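Local coordinates for protein glutamate--cysteine ligase GshA (Methylobacillus flagellatus KT, PDB 3K1T) that probably acts as a ligase joining glutamate to cysteine in glutathione synthesis, at residues R207-F212 against E324-Q328. Residues are numbered along the deposited sequence; the frame is centred on the assembly and turned at random. Where two conformers were deposited one is given.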
ATOM      1  N   ARG A 207       9.339 -19.948 -26.004  1.00 17.33           N
ATOM      2  CA  ARG A 207       8.681 -19.434 -27.201  1.00 17.61           C
ATOM      3  C   ARG A 207       8.089 -18.086 -26.834  1.00 16.84           C
ATOM      4  O   ARG A 207       7.070 -17.994 -26.123  1.00 17.03           O
ATOM      5  CB  ARG A 207       7.594 -20.386 -27.699  1.00 19.14           C
ATOM      6  CG  ARG A 207       6.993 -19.926 -29.034  1.00 20.93           C
ATOM      7  CD  ARG A 207       6.083 -20.944 -29.641  1.00 25.69           C
ATOM      8  NE  ARG A 207       4.978 -21.276 -28.746  1.00 29.60           N
ATOM      9  CZ  ARG A 207       4.012 -22.150 -29.040  1.00 35.88           C
ATOM     10  NH1 ARG A 207       4.013 -22.776 -30.211  1.00 37.56           N
ATOM     11  NH2 ARG A 207       3.043 -22.413 -28.160  1.00 35.18           N
ATOM     12  N   LYS A 208       8.732 -17.036 -27.285  1.00 16.76           N
ATOM     13  CA  LYS A 208       8.381 -15.690 -26.812  1.00 17.82           C
ATOM     14  C   LYS A 208       7.003 -15.220 -27.313  1.00 17.67           C
ATOM     15  O   LYS A 208       6.404 -14.318 -26.713  1.00 18.17           O
ATOM     16  CB  LYS A 208       9.513 -14.708 -27.163  1.00 18.02           C
ATOM     17  CG  LYS A 208      10.817 -15.090 -26.397  1.00 21.12           C
ATOM     18  CD  LYS A 208      11.934 -14.058 -26.471  1.00 26.39           C
ATOM     19  CE  LYS A 208      13.198 -14.616 -25.764  1.00 26.68           C
ATOM     20  NZ  LYS A 208      14.452 -14.111 -26.376  1.00 29.00           N
ATOM     21  N   SER A 209       6.482 -15.834 -28.374  1.00 17.45           N
ATOM     22  CA  SER A 209       5.142 -15.446 -28.871  1.00 17.38           C
ATOM     23  C   SER A 209       4.022 -15.812 -27.891  1.00 16.58           C
ATOM     24  O   SER A 209       2.928 -15.249 -27.948  1.00 16.35           O
ATOM     25  CB  SER A 209       4.896 -16.029 -30.264  1.00 17.19           C
ATOM     26  OG  SER A 209       4.928 -17.424 -30.242  1.00 16.83           O
ATOM     27  N   ASN A 210       4.320 -16.703 -26.943  1.00 16.31           N
ATOM     28  CA  ASN A 210       3.358 -17.069 -25.900  1.00 16.65           C
ATOM     29  C   ASN A 210       2.965 -15.842 -25.066  1.00 15.87           C
ATOM     30  O   ASN A 210       1.887 -15.811 -24.513  1.00 15.49           O
ATOM     31  CB  ASN A 210       3.906 -18.170 -24.945  1.00 16.91           C
ATOM     32  CG  ASN A 210       4.052 -19.535 -25.623  1.00 19.23           C
ATOM     33  OD1 ASN A 210       3.529 -19.755 -26.692  1.00 22.90           O
ATOM     34  ND2 ASN A 210       4.769 -20.459 -24.977  1.00 20.64           N
ATOM     35  N   HIS A 211       3.853 -14.870 -24.961  1.00 15.49           N
ATOM     36  CA  HIS A 211       3.555 -13.593 -24.288  1.00 16.91           C
ATOM     37  C   HIS A 211       2.346 -12.870 -24.943  1.00 15.71           C
ATOM     38  O   HIS A 211       1.454 -12.379 -24.261  1.00 15.52           O
ATOM     39  CB  HIS A 211       4.823 -12.733 -24.330  1.00 17.25           C
ATOM     40  CG  HIS A 211       4.616 -11.280 -24.052  1.00 22.18           C
ATOM     41  ND1 HIS A 211       4.689 -10.746 -22.783  1.00 26.40           N
ATOM     42  CD2 HIS A 211       4.423 -10.233 -24.893  1.00 26.68           C
ATOM     43  CE1 HIS A 211       4.534  -9.435 -22.857  1.00 28.60           C
ATOM     44  NE2 HIS A 211       4.363  -9.099 -24.125  1.00 27.91           N
ATOM     45  N   PHE A 212       2.322 -12.841 -26.271  1.00 15.24           N
ATOM     46  CA  PHE A 212       1.277 -12.134 -27.036  1.00 15.21           C
ATOM     47  C   PHE A 212      -0.030 -12.920 -27.002  1.00 14.81           C
ATOM     48  O   PHE A 212      -1.085 -12.338 -26.901  1.00 14.24           O
ATOM     49  CB  PHE A 212       1.751 -11.861 -28.465  1.00 15.24           C
ATOM     50  CG  PHE A 212       3.061 -11.090 -28.509  1.00 18.00           C
ATOM     51  CD1 PHE A 212       3.087  -9.726 -28.344  1.00 21.54           C
ATOM     52  CD2 PHE A 212       4.281 -11.757 -28.564  1.00 23.08           C
ATOM     53  CE1 PHE A 212       4.302  -8.996 -28.350  1.00 20.82           C
ATOM     54  CE2 PHE A 212       5.508 -11.035 -28.546  1.00 24.33           C
ATOM     55  CZ  PHE A 212       5.487  -9.638 -28.454  1.00 24.69           C
ATOM     56  N   GLU A 324      12.236 -18.033 -34.180  1.00 16.30           N
ATOM     57  CA  GLU A 324      10.877 -17.554 -34.359  1.00 15.96           C
ATOM     58  C   GLU A 324      10.984 -16.115 -34.805  1.00 15.39           C
ATOM     59  O   GLU A 324      11.886 -15.397 -34.377  1.00 14.99           O
ATOM     60  CB  GLU A 324      10.066 -17.592 -33.051  1.00 16.70           C
ATOM     61  CG  GLU A 324       8.561 -17.228 -33.244  1.00 17.80           C
ATOM     62  CD  GLU A 324       7.708 -17.364 -31.948  1.00 20.91           C
ATOM     63  OE1 GLU A 324       8.134 -16.903 -30.853  1.00 18.28           O
ATOM     64  OE2 GLU A 324       6.603 -17.930 -32.049  1.00 19.53           O
ATOM     65  N   VAL A 325      10.065 -15.718 -35.669  1.00 15.19           N
ATOM     66  CA  VAL A 325       9.923 -14.304 -36.066  1.00 15.84           C
ATOM     67  C   VAL A 325       8.516 -13.894 -35.675  1.00 15.72           C
ATOM     68  O   VAL A 325       7.553 -14.546 -36.078  1.00 16.45           O
ATOM     69  CB  VAL A 325      10.164 -14.073 -37.575  1.00 15.84           C
ATOM     70  CG1 VAL A 325       9.955 -12.607 -37.948  1.00 15.08           C
ATOM     71  CG2 VAL A 325      11.589 -14.571 -38.025  1.00 14.44           C
ATOM     72  N   ILE A 326       8.420 -12.835 -34.868  1.00 15.83           N
ATOM     73  CA  ILE A 326       7.139 -12.293 -34.438  1.00 15.89           C
ATOM     74  C   ILE A 326       6.903 -10.986 -35.187  1.00 15.65           C
ATOM     75  O   ILE A 326       7.793 -10.133 -35.257  1.00 15.96           O
ATOM     76  CB  ILE A 326       7.115 -12.033 -32.887  1.00 17.10           C
ATOM     77  CG1 ILE A 326       7.393 -13.335 -32.131  1.00 18.42           C
ATOM     78  CG2 ILE A 326       5.720 -11.462 -32.461  1.00 17.65           C
ATOM     79  CD1 ILE A 326       7.950 -13.174 -30.736  1.00 23.33           C
ATOM     80  N   LEU A 327       5.716 -10.871 -35.774  1.00 14.88           N
ATOM     81  CA  LEU A 327       5.295  -9.666 -36.465  0.50 14.78           C
ATOM     82  C   LEU A 327       4.198  -9.028 -35.642  1.00 14.70           C
ATOM     83  O   LEU A 327       3.203  -9.672 -35.348  1.00 15.24           O
ATOM     84  CB  LEU A 327       4.771 -10.022 -37.854  0.50 14.82           C
ATOM     85  CG  LEU A 327       5.807 -10.667 -38.773  0.50 15.80           C
ATOM     86  CD1 LEU A 327       5.847 -12.180 -38.577  0.50 15.77           C
ATOM     87  CD2 LEU A 327       5.523 -10.299 -40.248  0.50 14.94           C
ATOM     88  N   GLN A 328       4.389  -7.776 -35.231  1.00 14.19           N
ATOM     89  CA  GLN A 328       3.375  -7.116 -34.409  1.00 13.75           C
ATOM     90  C   GLN A 328       2.939  -5.784 -35.045  1.00 12.98           C
ATOM     91  O   GLN A 328       3.756  -5.035 -35.544  1.00 12.41           O
ATOM     92  CB  GLN A 328       3.891  -6.872 -32.993  1.00 13.74           C
ATOM     93  CG  GLN A 328       2.777  -6.428 -32.009  1.00 14.61           C
ATOM     94  CD  GLN A 328       3.295  -6.048 -30.630  1.00 14.33           C
ATOM     95  OE1 GLN A 328       4.347  -5.420 -30.501  1.00 13.45           O
ATOM     96  NE2 GLN A 328       2.552  -6.452 -29.586  1.00 12.71           N
TER
HETATM   97  O   HOH W   1      10.462 -17.369 -29.539  1.00 20.66           O
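Ser209 and Ile326 have the nearest CA atoms across the two segments, 6.7 Å apart, where the type I beta turn Arg207-Asn210, leading into helix 210-226, lies over strand 324-329 of a four-stranded antiparallel sheet. Alternation along the strand sends Glu324, Ile326 and Gln328 toward the turn, while Val325 and Leu327 face helix 251-272 on the other side. Glu324 suits its place because an extended side chain, with CG anti to the backbone N (chi1 -174°), carries the carboxylate across to the backbone N-H of the turn. There it grips Ser209 twice. OE1 accepts from Ser209 N at 3.2 Å, a bent bond. OE2 accepts from Ser209 OG at 2.5 Å. Both donors come in on the syn side, about 20° out of the carboxylate plane. The small serine can offer both its N-H and its hydroxyl to one carboxylate. A water extends the grip, accepting from Lys208 N and donating to Glu324 OE1, while the lysine's ammonium turns away to a salt bridge with Asp285. An alanine in place of Glu324 would take away both oxygens and would probably leave Ser209 N and OG, and the water on Lys208 N, without this shared acceptor. Beyond this polar patch, branched Ile326 packs against both Ser209 and Phe212: CD1 lies 3.8 Å from Ser209 N, and both CD1 and CG2 meet Phe212 CE2. His211 CD2 lies over the centre of one face of the Phe212 ring. Gln328 meets the ring farther along, its amide plane nearly perpendicular to it (83°), with NE2 3.3 Å from Phe212 CE1.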